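Long-range contacts in putative rubredoxin reductase (Rhodopseudomonas palustris, PDB 3FG2), which probably passes electrons from NADH through its bound FAD to the ferredoxin that serves the cytochrome P450 CYP199A2: residues G154-A159 with F320-G325; V168-L173 with A197-H202; P175-R180 with M201-R206; G325-Q330 with S367-A372. One frame throughout, in Å; residues are numbered along the deposited sequence.

Contact 1. Residues G154-A159 with F320-G325. With FAD (flavin-adenine dinucleotide), chain B; GOL (glycerol), chain C.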
# COMPACT_ATOMS: atom_id res chain seq x y z
N GLY A 154 10.14 2.82 -2.26
CA GLY A 154 11.47 3.38 -2.40
C GLY A 154 12.30 2.70 -3.47
O GLY A 154 12.99 3.37 -4.24
N LEU A 155 12.24 1.37 -3.54
CA LEU A 155 13.02 0.62 -4.52
C LEU A 155 12.43 0.72 -5.91
O LEU A 155 13.17 0.78 -6.90
CB LEU A 155 13.16 -0.84 -4.10
CG LEU A 155 13.96 -1.06 -2.80
CD1 LEU A 155 14.05 -2.55 -2.49
CD2 LEU A 155 15.37 -0.49 -2.95
N GLU A 156 11.11 0.72 -6.00
CA GLU A 156 10.47 0.84 -7.30
C GLU A 156 10.90 2.18 -7.89
O GLU A 156 11.17 2.28 -9.09
CB GLU A 156 8.94 0.76 -7.15
CG GLU A 156 8.46 -0.56 -6.55
CD GLU A 156 6.94 -0.71 -6.54
OE1 GLU A 156 6.23 0.31 -6.62
OE2 GLU A 156 6.47 -1.87 -6.45
N PHE A 157 11.00 3.19 -7.04
CA PHE A 157 11.43 4.52 -7.48
C PHE A 157 12.92 4.50 -7.84
O PHE A 157 13.32 4.94 -8.91
CB PHE A 157 11.20 5.57 -6.40
CG PHE A 157 11.94 6.86 -6.65
CD1 PHE A 157 11.50 7.74 -7.64
CD2 PHE A 157 13.11 7.16 -5.96
CE1 PHE A 157 12.23 8.89 -7.94
CE2 PHE A 157 13.84 8.30 -6.25
CZ PHE A 157 13.40 9.17 -7.24
N ALA A 158 13.73 3.99 -6.92
CA ALA A 158 15.17 3.94 -7.12
C ALA A 158 15.60 3.36 -8.46
O ALA A 158 16.51 3.89 -9.11
CB ALA A 158 15.82 3.16 -6.00
N ALA A 159 14.98 2.27 -8.88
CA ALA A 159 15.34 1.66 -10.14
C ALA A 159 15.05 2.62 -11.30
O ALA A 159 15.87 2.78 -12.20
CB ALA A 159 14.57 0.36 -10.33
N PHE A 320 0.25 -9.47 -2.26
CA PHE A 320 0.82 -8.20 -2.65
C PHE A 320 1.74 -8.38 -3.85
O PHE A 320 2.02 -9.52 -4.27
CB PHE A 320 1.65 -7.62 -1.50
CG PHE A 320 1.07 -7.90 -0.13
CD1 PHE A 320 0.47 -6.88 0.61
CD2 PHE A 320 1.17 -9.17 0.44
CE1 PHE A 320 -0.03 -7.13 1.89
CE2 PHE A 320 0.67 -9.43 1.72
CZ PHE A 320 0.07 -8.40 2.45
N TRP A 321 2.22 -7.27 -4.40
CA TRP A 321 3.17 -7.33 -5.51
C TRP A 321 3.99 -6.05 -5.57
O TRP A 321 3.64 -5.05 -4.95
CB TRP A 321 2.45 -7.58 -6.84
CG TRP A 321 1.90 -6.35 -7.52
CD1 TRP A 321 2.54 -5.55 -8.42
CD2 TRP A 321 0.58 -5.82 -7.38
NE1 TRP A 321 1.70 -4.56 -8.86
CE2 TRP A 321 0.49 -4.70 -8.24
CE3 TRP A 321 -0.54 -6.18 -6.62
CZ2 TRP A 321 -0.68 -3.93 -8.35
CZ3 TRP A 321 -1.71 -5.42 -6.74
CH2 TRP A 321 -1.77 -4.31 -7.60
N SER A 322 5.10 -6.10 -6.30
CA SER A 322 5.98 -4.95 -6.43
C SER A 322 6.72 -5.09 -7.76
O SER A 322 7.14 -6.19 -8.13
CB SER A 322 6.98 -4.92 -5.27
OG SER A 322 7.76 -3.74 -5.28
N ASP A 323 6.88 -3.97 -8.47
CA ASP A 323 7.57 -3.98 -9.76
C ASP A 323 8.84 -3.15 -9.64
O ASP A 323 8.79 -1.91 -9.64
CB ASP A 323 6.67 -3.37 -10.85
CG ASP A 323 5.38 -4.16 -11.08
OD1 ASP A 323 4.54 -3.72 -11.89
OD2 ASP A 323 5.21 -5.22 -10.44
N GLN A 324 9.99 -3.81 -9.54
CA GLN A 324 11.25 -3.09 -9.40
C GLN A 324 12.14 -3.33 -10.61
O GLN A 324 12.64 -4.45 -10.81
CB GLN A 324 11.95 -3.51 -8.10
CG GLN A 324 11.18 -3.12 -6.83
CD GLN A 324 11.76 -3.74 -5.56
OE1 GLN A 324 12.98 -3.91 -5.45
NE2 GLN A 324 10.90 -4.05 -4.60
N GLY A 325 12.33 -2.28 -11.40
CA GLY A 325 13.15 -2.40 -12.59
C GLY A 325 12.48 -3.37 -13.55
O GLY A 325 11.34 -3.17 -13.95
PA FAD B . -5.98 5.27 -0.46
O1A FAD B . -4.78 5.93 0.12
O2A FAD B . -5.99 4.82 -1.73
O5B FAD B . -6.94 6.47 -0.49
C5B FAD B . -7.30 7.28 0.68
C4B FAD B . -8.03 8.50 0.08
O4B FAD B . -8.80 9.12 1.17
C3B FAD B . -7.12 9.62 -0.47
O3B FAD B . -7.44 10.12 -1.72
C2B FAD B . -7.11 10.60 0.67
O2B FAD B . -6.70 11.88 0.31
C1B FAD B . -8.55 10.56 1.08
N9A FAD B . -8.89 11.05 2.42
C8A FAD B . -8.14 10.90 3.56
N7A FAD B . -8.71 11.45 4.63
C5A FAD B . -9.88 11.99 4.17
C6A FAD B . -10.95 12.74 4.85
N6A FAD B . -10.96 13.04 6.13
N1A FAD B . -12.00 13.13 4.03
C2A FAD B . -12.04 12.83 2.69
N3A FAD B . -11.10 12.16 1.99
C4A FAD B . -10.03 11.75 2.78
N1 FAD B . -0.52 -2.04 -3.26
C2 FAD B . -0.41 -3.17 -3.96
O2 FAD B . -1.03 -4.15 -3.66
N3 FAD B . 0.43 -3.28 -5.11
C4 FAD B . 1.18 -2.20 -5.56
O4 FAD B . 1.88 -2.33 -6.55
C4X FAD B . 1.07 -0.96 -4.81
N5 FAD B . 1.77 0.13 -5.20
C5X FAD B . 1.64 1.30 -4.47
C6 FAD B . 2.38 2.43 -4.91
C7 FAD B . 2.30 3.64 -4.25
C7M FAD B . 3.11 4.83 -4.76
C8 FAD B . 1.45 3.77 -3.06
C8M FAD B . 1.32 5.07 -2.29
C9 FAD B . 0.72 2.65 -2.61
C9A FAD B . 0.81 1.42 -3.31
N10 FAD B . 0.07 0.23 -2.91
C10 FAD B . 0.18 -0.93 -3.63
C1' FAD B . -0.80 0.34 -1.71
C2' FAD B . -2.25 0.73 -2.14
O2' FAD B . -2.18 1.92 -2.89
C3' FAD B . -3.07 0.92 -0.87
O3' FAD B . -3.13 -0.31 -0.16
C4' FAD B . -4.47 1.37 -1.23
O4' FAD B . -4.43 2.63 -1.96
C5' FAD B . -5.25 1.56 0.05
O5' FAD B . -6.69 2.07 -0.36
P FAD B . -7.41 3.04 0.54
O1P FAD B . -8.75 3.24 -0.22
O2P FAD B . -7.53 2.61 1.86
O3P FAD B . -6.69 4.31 0.60
C1 GOL C . 10.51 0.22 -11.49
O1 GOL C . 9.52 1.11 -10.97
C2 GOL C . 9.85 -0.85 -12.45
O2 GOL C . 10.44 -0.71 -13.75
C3 GOL C . 8.29 -0.68 -12.59
O3 GOL C . 7.88 0.38 -13.47
O HOH W 1 4.63 -2.27 -4.39
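Glu-156 reaches off the helix with an extended chain and lays its OE2 between two donors of the strand 320-324. Ser-322 OG donates to Glu-156 OE2 at 2.6 Å, on the anti side of the carboxylate. From the opposite face of that plane comes the backbone N of Asp-323, 2.9 Å from Glu-156 OE2. A water bridges the same oxygen to Trp-321 O. The other oxygen, OE1, is held by Ser-46 and by a salt bridge to Lys-47, which binds FAD.

Gln-324 crosses Leu-155 at a slant, OE1 lying 3.4 Å from Leu-155 CB, and its NE2 donates almost straight (171°) to Ser-322 OG, a bond that probably helps fix the serine hydroxyl. His-194 binds Gln-324 OE1. Ala-159 CB packs 3.6 Å from Gly-325 N. The pyrimidine edge of the flavin points at one indole face, FAD N3 standing 3.1 Å above the Trp-321 ring plane, over its centre.

Helix 152-163 carries in its first turn the last glycine of what looks like a Rossmann-type GxGxxG motif. Its segment 154-159 runs at 21° to segment 320-324 of the edge strand of the C-terminal sheet, with helix 184-196 touching Leu-155, Ala-159 and Gln-324.

Contact 2. Residues V168-L173 with A197-H202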
# COMPACT_ATOMS: atom_id res chain seq x y z
N VAL A 168 22.05 7.12 -7.60
CA VAL A 168 21.13 6.70 -6.56
C VAL A 168 21.75 6.02 -5.35
O VAL A 168 22.50 5.06 -5.48
CB VAL A 168 20.06 5.74 -7.12
CG1 VAL A 168 19.06 5.37 -6.04
CG2 VAL A 168 19.37 6.37 -8.31
N ASP A 169 21.41 6.54 -4.17
CA ASP A 169 21.88 5.98 -2.91
C ASP A 169 20.65 5.69 -2.05
O ASP A 169 19.81 6.56 -1.84
CB ASP A 169 22.81 6.94 -2.17
CG ASP A 169 24.23 6.90 -2.71
OD1 ASP A 169 24.52 7.59 -3.71
OD2 ASP A 169 25.05 6.17 -2.14
N VAL A 170 20.56 4.46 -1.56
CA VAL A 170 19.44 4.04 -0.73
C VAL A 170 19.86 3.86 0.73
O VAL A 170 20.76 3.08 1.04
CB VAL A 170 18.82 2.72 -1.24
CG1 VAL A 170 17.75 2.24 -0.27
CG2 VAL A 170 18.24 2.92 -2.63
N VAL A 171 19.19 4.59 1.61
CA VAL A 171 19.46 4.55 3.04
C VAL A 171 18.39 3.77 3.80
O VAL A 171 17.23 4.17 3.85
CB VAL A 171 19.53 5.99 3.60
CG1 VAL A 171 19.58 5.96 5.13
CG2 VAL A 171 20.75 6.70 3.04
N GLU A 172 18.80 2.65 4.40
CA GLU A 172 17.90 1.80 5.19
C GLU A 172 18.50 1.54 6.58
O GLU A 172 19.69 1.24 6.70
CB GLU A 172 17.66 0.46 4.49
CG GLU A 172 16.89 -0.54 5.34
CD GLU A 172 15.52 -0.02 5.77
OE1 GLU A 172 15.04 -0.42 6.85
OE2 GLU A 172 14.93 0.79 5.03
N LEU A 173 17.66 1.64 7.61
CA LEU A 173 18.13 1.42 8.98
C LEU A 173 18.35 -0.07 9.27
O LEU A 173 19.25 -0.43 10.03
CB LEU A 173 17.14 2.01 9.99
CG LEU A 173 17.56 1.83 11.46
CD1 LEU A 173 18.97 2.39 11.66
CD2 LEU A 173 16.55 2.51 12.39
N ALA A 197 22.71 -2.46 -10.88
CA ALA A 197 22.29 -1.34 -11.71
C ALA A 197 23.07 -0.09 -11.33
O ALA A 197 22.88 0.98 -11.92
CB ALA A 197 20.80 -1.10 -11.54
N GLY A 198 23.94 -0.20 -10.33
CA GLY A 198 24.73 0.95 -9.92
C GLY A 198 24.15 1.73 -8.76
O GLY A 198 24.61 2.83 -8.46
N ILE A 199 23.13 1.17 -8.12
CA ILE A 199 22.51 1.83 -6.98
C ILE A 199 23.32 1.45 -5.74
O ILE A 199 23.58 0.27 -5.51
CB ILE A 199 21.05 1.38 -6.82
CG1 ILE A 199 20.24 1.87 -8.03
CG2 ILE A 199 20.49 1.88 -5.50
CD1 ILE A 199 18.84 1.30 -8.14
N ARG A 200 23.75 2.44 -4.97
CA ARG A 200 24.55 2.17 -3.78
C ARG A 200 23.64 2.00 -2.57
O ARG A 200 22.96 2.94 -2.16
CB ARG A 200 25.52 3.33 -3.51
CG ARG A 200 26.05 4.06 -4.75
CD ARG A 200 27.25 3.38 -5.35
NE ARG A 200 28.38 3.37 -4.42
CZ ARG A 200 29.57 2.85 -4.69
NH1 ARG A 200 29.80 2.30 -5.87
NH2 ARG A 200 30.53 2.87 -3.77
N MET A 201 23.64 0.80 -1.99
CA MET A 201 22.82 0.50 -0.82
C MET A 201 23.59 0.76 0.48
O MET A 201 24.77 0.43 0.59
CB MET A 201 22.38 -0.97 -0.86
CG MET A 201 20.87 -1.13 -0.93
SD MET A 201 20.16 -0.38 -2.42
CE MET A 201 18.84 -1.55 -2.77
N HIS A 202 22.91 1.35 1.46
CA HIS A 202 23.51 1.64 2.76
C HIS A 202 22.61 1.10 3.86
O HIS A 202 21.47 1.53 4.02
CB HIS A 202 23.65 3.15 2.93
CG HIS A 202 24.46 3.80 1.85
ND1 HIS A 202 25.84 3.86 1.88
CD2 HIS A 202 24.08 4.41 0.70
CE1 HIS A 202 26.27 4.48 0.80
NE2 HIS A 202 25.23 4.82 0.07
O HOH W 2 24.28 5.41 -8.46
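Asp-169 and His-202 meet on one face of a parallel strand pair, the two strands of a beta-alpha-beta unit in which helix 184-196 makes the crossover within a Rossmann-type nucleotide-binding fold. The histidine donates from NE2 to Asp-169 OD2 at 2.6 Å. The bond is nearly straight (169°) and lies in the imidazole plane, using the anti lone pair of the carboxylate, whose plane is turned only 20° from the ring. Such a short bond to a carboxylate would probably favour positive charge on the ring. Arg-200 lies alongside the aspartate, touching it with its CB and CG while the guanidinium leads off elsewhere.

On the other face the contact is apolar. Val-170 CB sits 3.6 Å from Met-201 SD, the two side chains pointing the same way, and Val-170 CG2 packs on Ile-199 CG2, which also meets Val-168 CG1.

Four backbone bonds set this register: Arg-200 N to Val-168 O, Val-170 N to Arg-200 O, His-202 N to Val-170 O and Glu-172 N to His-202 O. Farther out, strand 144-148 flanks strand 167-171 and Leu-228 covers the Asp-169 and His-202 side, while helix 152-163 touches Val-168, Ile-199 and Met-201. Glu-172 turns from the pair, its OE2 accepting from Ala-150 N in the loop of the probable GxGxxG motif. Where the crossover helix ends in a Schellman motif at Gly-198, a water accepts from Val-168 N at 2.9 Å and donates to Gly-198 O at 2.6 Å.

Contact 3. Residues P175-R180 with M201-R206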
# COMPACT_ATOMS: atom_id res chain seq x y z
N PRO A 175 19.26 -4.14 8.42
CA PRO A 175 20.40 -4.76 7.75
C PRO A 175 20.12 -5.23 6.31
O PRO A 175 21.05 -5.62 5.60
CB PRO A 175 20.75 -5.92 8.67
CG PRO A 175 19.40 -6.31 9.22
CD PRO A 175 18.79 -4.97 9.55
N ARG A 176 18.86 -5.18 5.89
CA ARG A 176 18.47 -5.59 4.54
C ARG A 176 17.21 -4.85 4.08
O ARG A 176 16.47 -4.30 4.90
CB ARG A 176 18.23 -7.10 4.47
CG ARG A 176 17.01 -7.59 5.26
CD ARG A 176 16.97 -9.11 5.36
NE ARG A 176 15.94 -9.55 6.30
CZ ARG A 176 14.65 -9.64 6.01
NH1 ARG A 176 14.22 -9.33 4.79
NH2 ARG A 176 13.78 -10.03 6.93
N VAL A 177 16.97 -4.83 2.78
CA VAL A 177 15.82 -4.13 2.22
C VAL A 177 14.49 -4.85 2.44
O VAL A 177 14.45 -6.06 2.60
CB VAL A 177 16.00 -3.90 0.70
CG1 VAL A 177 17.25 -3.07 0.45
CG2 VAL A 177 16.09 -5.23 -0.03
N MET A 178 13.40 -4.08 2.46
CA MET A 178 12.07 -4.62 2.64
C MET A 178 11.95 -5.51 3.88
O MET A 178 11.12 -6.42 3.93
CB MET A 178 11.67 -5.42 1.39
CG MET A 178 11.66 -4.59 0.10
SD MET A 178 11.19 -5.55 -1.35
CE MET A 178 12.76 -6.13 -1.91
N ALA A 179 12.77 -5.24 4.89
CA ALA A 179 12.80 -6.03 6.12
C ALA A 179 11.44 -6.21 6.81
O ALA A 179 11.21 -7.20 7.51
CB ALA A 179 13.79 -5.43 7.11
N ARG A 180 10.55 -5.25 6.60
CA ARG A 180 9.22 -5.29 7.19
C ARG A 180 8.26 -6.19 6.43
O ARG A 180 7.23 -6.60 6.98
CB ARG A 180 8.65 -3.86 7.22
CG ARG A 180 7.22 -3.72 7.72
CD ARG A 180 7.10 -3.99 9.22
NE ARG A 180 6.56 -5.32 9.49
CZ ARG A 180 5.26 -5.60 9.59
NH1 ARG A 180 4.35 -4.65 9.44
NH2 ARG A 180 4.88 -6.85 9.82
N MET A 201 23.64 0.80 -1.99
CA MET A 201 22.82 0.50 -0.82
C MET A 201 23.59 0.76 0.48
O MET A 201 24.77 0.43 0.59
CB MET A 201 22.38 -0.97 -0.86
CG MET A 201 20.87 -1.13 -0.93
SD MET A 201 20.16 -0.38 -2.42
CE MET A 201 18.84 -1.55 -2.77
N HIS A 202 22.91 1.35 1.46
CA HIS A 202 23.51 1.64 2.76
C HIS A 202 22.61 1.10 3.86
O HIS A 202 21.47 1.53 4.02
CB HIS A 202 23.65 3.15 2.93
CG HIS A 202 24.46 3.80 1.85
ND1 HIS A 202 25.84 3.86 1.88
CD2 HIS A 202 24.08 4.41 0.70
CE1 HIS A 202 26.27 4.48 0.80
NE2 HIS A 202 25.23 4.82 0.07
N TYR A 203 23.13 0.15 4.63
CA TYR A 203 22.35 -0.46 5.71
C TYR A 203 22.79 -0.05 7.11
O TYR A 203 23.89 0.46 7.30
CB TYR A 203 22.41 -1.99 5.60
CG TYR A 203 21.90 -2.51 4.28
CD1 TYR A 203 22.79 -2.95 3.30
CD2 TYR A 203 20.54 -2.55 4.01
CE1 TYR A 203 22.32 -3.41 2.06
CE2 TYR A 203 20.06 -3.00 2.79
CZ TYR A 203 20.96 -3.43 1.82
OH TYR A 203 20.47 -3.88 0.62
N GLY A 204 21.91 -0.28 8.08
CA GLY A 204 22.21 0.03 9.46
C GLY A 204 22.35 1.50 9.81
O GLY A 204 22.96 1.83 10.83
N VAL A 205 21.76 2.37 9.00
CA VAL A 205 21.85 3.81 9.24
C VAL A 205 20.53 4.57 9.10
O VAL A 205 19.62 4.15 8.37
CB VAL A 205 22.90 4.45 8.29
CG1 VAL A 205 24.31 4.11 8.78
CG2 VAL A 205 22.70 3.92 6.86
N ARG A 206 20.44 5.69 9.81
CA ARG A 206 19.27 6.56 9.79
C ARG A 206 19.74 7.93 9.35
O ARG A 206 20.92 8.26 9.49
CB ARG A 206 18.68 6.78 11.19
CG ARG A 206 18.26 5.57 11.97
CD ARG A 206 17.98 6.00 13.41
NE ARG A 206 16.96 7.05 13.46
CZ ARG A 206 15.71 6.86 13.88
NH1 ARG A 206 15.32 5.66 14.30
NH2 ARG A 206 14.85 7.87 13.88
O HOH W 3 18.92 -6.29 1.22
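With CG anti to its carbonyl carbon (chi1 -58°), Tyr-203 swings its ring back over the loop 175-180, and a chi1 of -59° in Val-177 sets CG1 beside the backbone N, where it meets the phenol. Val-177 CG1 lies in the plane of the ring at its edge, 3.3 Å from Tyr-203 OH and 3.7 Å from Tyr-203 CE2. One ring face is met by the carbonyl of Pro-175, whose O stands 3.4 Å above the plane, toward the rim. Val-177 CG1 also touches the methyl CE of Met-201 at 3.9 Å.

Val-177 is the second residue of a type II turn from Arg-176 to Ala-179, in the loop from strand 167-171 into the crossover helix 184-196. Tyr-203 lies on the chain running on from Met-201 and His-202, at the edge of the parallel sheet, so the contact folds the start of the crossover against it. Val-177 and Met-201 both rest on Leu-155 of helix 152-163.

No direct hydrogen bond joins the segments. One water, 2.9 Å from both Val-177 N and Tyr-203 OH, is the polar link; with apolar and carbonyl-to-ring contacts otherwise, the contact probably rests on shape and burial more than on directional bonds.

Contact 4. Residues G325-Q330 with S367-A372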
# COMPACT_ATOMS: atom_id res chain seq x y z
N GLY A 325 12.33 -2.28 -11.40
CA GLY A 325 13.15 -2.40 -12.59
C GLY A 325 12.48 -3.37 -13.55
O GLY A 325 11.34 -3.17 -13.95
N ASP A 326 13.19 -4.43 -13.92
CA ASP A 326 12.61 -5.40 -14.83
C ASP A 326 12.08 -6.63 -14.11
O ASP A 326 11.55 -7.54 -14.74
CB ASP A 326 13.65 -5.83 -15.88
CG ASP A 326 14.08 -4.67 -16.75
OD1 ASP A 326 13.21 -3.84 -17.10
OD2 ASP A 326 15.27 -4.60 -17.11
N ASP A 327 12.22 -6.66 -12.78
CA ASP A 327 11.77 -7.80 -11.98
C ASP A 327 10.38 -7.58 -11.39
O ASP A 327 10.01 -6.45 -11.05
CB ASP A 327 12.74 -8.08 -10.83
CG ASP A 327 14.09 -8.60 -11.31
OD1 ASP A 327 14.13 -9.64 -12.00
OD2 ASP A 327 15.12 -7.97 -10.97
N LYS A 328 9.62 -8.66 -11.28
CA LYS A 328 8.28 -8.63 -10.71
C LYS A 328 8.29 -9.49 -9.46
O LYS A 328 8.77 -10.62 -9.48
CB LYS A 328 7.26 -9.18 -11.70
CG LYS A 328 5.92 -9.56 -11.06
CD LYS A 328 5.04 -8.35 -10.74
CE LYS A 328 4.28 -7.88 -11.98
NZ LYS A 328 3.35 -6.75 -11.69
N LEU A 329 7.75 -8.94 -8.37
CA LEU A 329 7.69 -9.66 -7.11
C LEU A 329 6.23 -9.85 -6.75
O LEU A 329 5.45 -8.89 -6.71
CB LEU A 329 8.36 -8.84 -6.00
CG LEU A 329 8.86 -9.53 -4.71
CD1 LEU A 329 8.79 -8.53 -3.56
CD2 LEU A 329 8.05 -10.75 -4.37
N GLN A 330 5.85 -11.09 -6.49
CA GLN A 330 4.48 -11.38 -6.09
C GLN A 330 4.52 -12.15 -4.78
O GLN A 330 5.30 -13.08 -4.61
CB GLN A 330 3.77 -12.21 -7.16
CG GLN A 330 3.45 -11.43 -8.42
CD GLN A 330 2.98 -12.34 -9.52
OE1 GLN A 330 3.71 -13.22 -9.96
NE2 GLN A 330 1.74 -12.15 -9.95
N SER A 367 7.26 -14.90 -4.92
CA SER A 367 7.74 -15.27 -6.24
C SER A 367 8.34 -14.14 -7.07
O SER A 367 7.72 -13.11 -7.25
CB SER A 367 6.59 -15.89 -7.04
OG SER A 367 5.96 -16.92 -6.31
N VAL A 368 9.55 -14.36 -7.57
CA VAL A 368 10.22 -13.37 -8.41
C VAL A 368 10.14 -13.84 -9.85
O VAL A 368 10.68 -14.89 -10.20
CB VAL A 368 11.71 -13.20 -8.03
CG1 VAL A 368 12.43 -12.37 -9.09
CG2 VAL A 368 11.82 -12.52 -6.68
N ASN A 369 9.47 -13.06 -10.69
CA ASN A 369 9.29 -13.41 -12.11
C ASN A 369 8.89 -14.87 -12.27
O ASN A 369 9.47 -15.60 -13.09
CB ASN A 369 10.58 -13.15 -12.89
CG ASN A 369 11.13 -11.75 -12.68
OD1 ASN A 369 10.40 -10.75 -12.81
ND2 ASN A 369 12.42 -11.66 -12.38
N ARG A 370 7.90 -15.31 -11.50
CA ARG A 370 7.45 -16.70 -11.55
C ARG A 370 5.96 -16.75 -11.22
O ARG A 370 5.57 -17.22 -10.16
CB ARG A 370 8.24 -17.52 -10.54
CG ARG A 370 8.47 -18.97 -10.93
CD ARG A 370 9.35 -19.65 -9.91
NE ARG A 370 10.21 -20.66 -10.51
CZ ARG A 370 9.84 -21.91 -10.77
NH1 ARG A 370 8.62 -22.32 -10.47
NH2 ARG A 370 10.71 -22.74 -11.33
N ALA A 371 5.14 -16.26 -12.15
CA ALA A 371 3.69 -16.21 -11.97
C ALA A 371 3.02 -17.54 -11.63
O ALA A 371 2.01 -17.56 -10.93
CB ALA A 371 3.05 -15.61 -13.21
N ALA A 372 3.56 -18.64 -12.13
CA ALA A 372 2.97 -19.95 -11.87
C ALA A 372 2.97 -20.33 -10.39
O ALA A 372 2.01 -20.91 -9.90
CB ALA A 372 3.68 -21.04 -12.68
O HOH W 4 6.40 -13.39 -9.73
O HOH W 5 3.68 -16.00 -4.97
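Asn-369 clamps the start of strand 327-333 with both ends of its amide. Its ND2 donates to Asp-327 OD1 at 2.7 Å, in the amide plane and onto the anti lone pair of the carboxylate, while its OD1 accepts from Lys-328 N, also at 2.7 Å, the donor lying 35° out of the carbonyl plane. The backbone N of Asn-369 returns a bond to Lys-328 O, so side chain and main chain grip the same residue. Chi1 of -52° sets the amide beside the asparagine's own N, helping this double hold. Asp-327 is further fixed by Tyr-189 OH and by a salt bridge to Arg-193, and Asn-369 ND2 also reaches Arg-350 O.

Strands 327-333 and 361-368 are antiparallel neighbours in the C-terminal domain's sheet. Leu-329 faces Val-368 as a non-hydrogen-bonded pair, with Phe-190 of helix 184-196 against both, and Gln-330 with Ser-367 is the hydrogen-bonded pair, Ser-367 N to Gln-330 O measuring 2.7 Å.

The looser part is the end of the Gln-330 side chain, near Arg-370 and the exposed Ala-371, where water replaces direct bonds. A water donates to Gln-330 OE1 at 2.7 Å and to Ser-367 O, and accepts from Arg-370 N, the N-cap residue of helix 371-380. Lys-328 carries its ammonium away to a salt bridge with Asp-323, and Asp-326 lies exposed.

How the contacts relate
Contacts 1 and 4 share Gly-325 and adjoin in the C-terminal sheet: Asp-323 OD2 forms a salt bridge with Lys-328 NZ (2.7 Å), and their centres are 11 Å apart. Contact 1 is the one that reaches the flavin; the Lys-328 side chain of contact 4 stops about 7 Å from the FAD. Contacts 2 and 3, with centres 9 Å apart, share Met-201 and His-202 at the edge of the second parallel sheet, away from the FAD site. Leu-155 ties the two groups together, its CD2 lying 3.6 Å from Met-201 CE and its CD1 3.8 Å from Met-178 CE. Contacts 2 and 4 do not touch, their nearest atoms being about 8 Å apart.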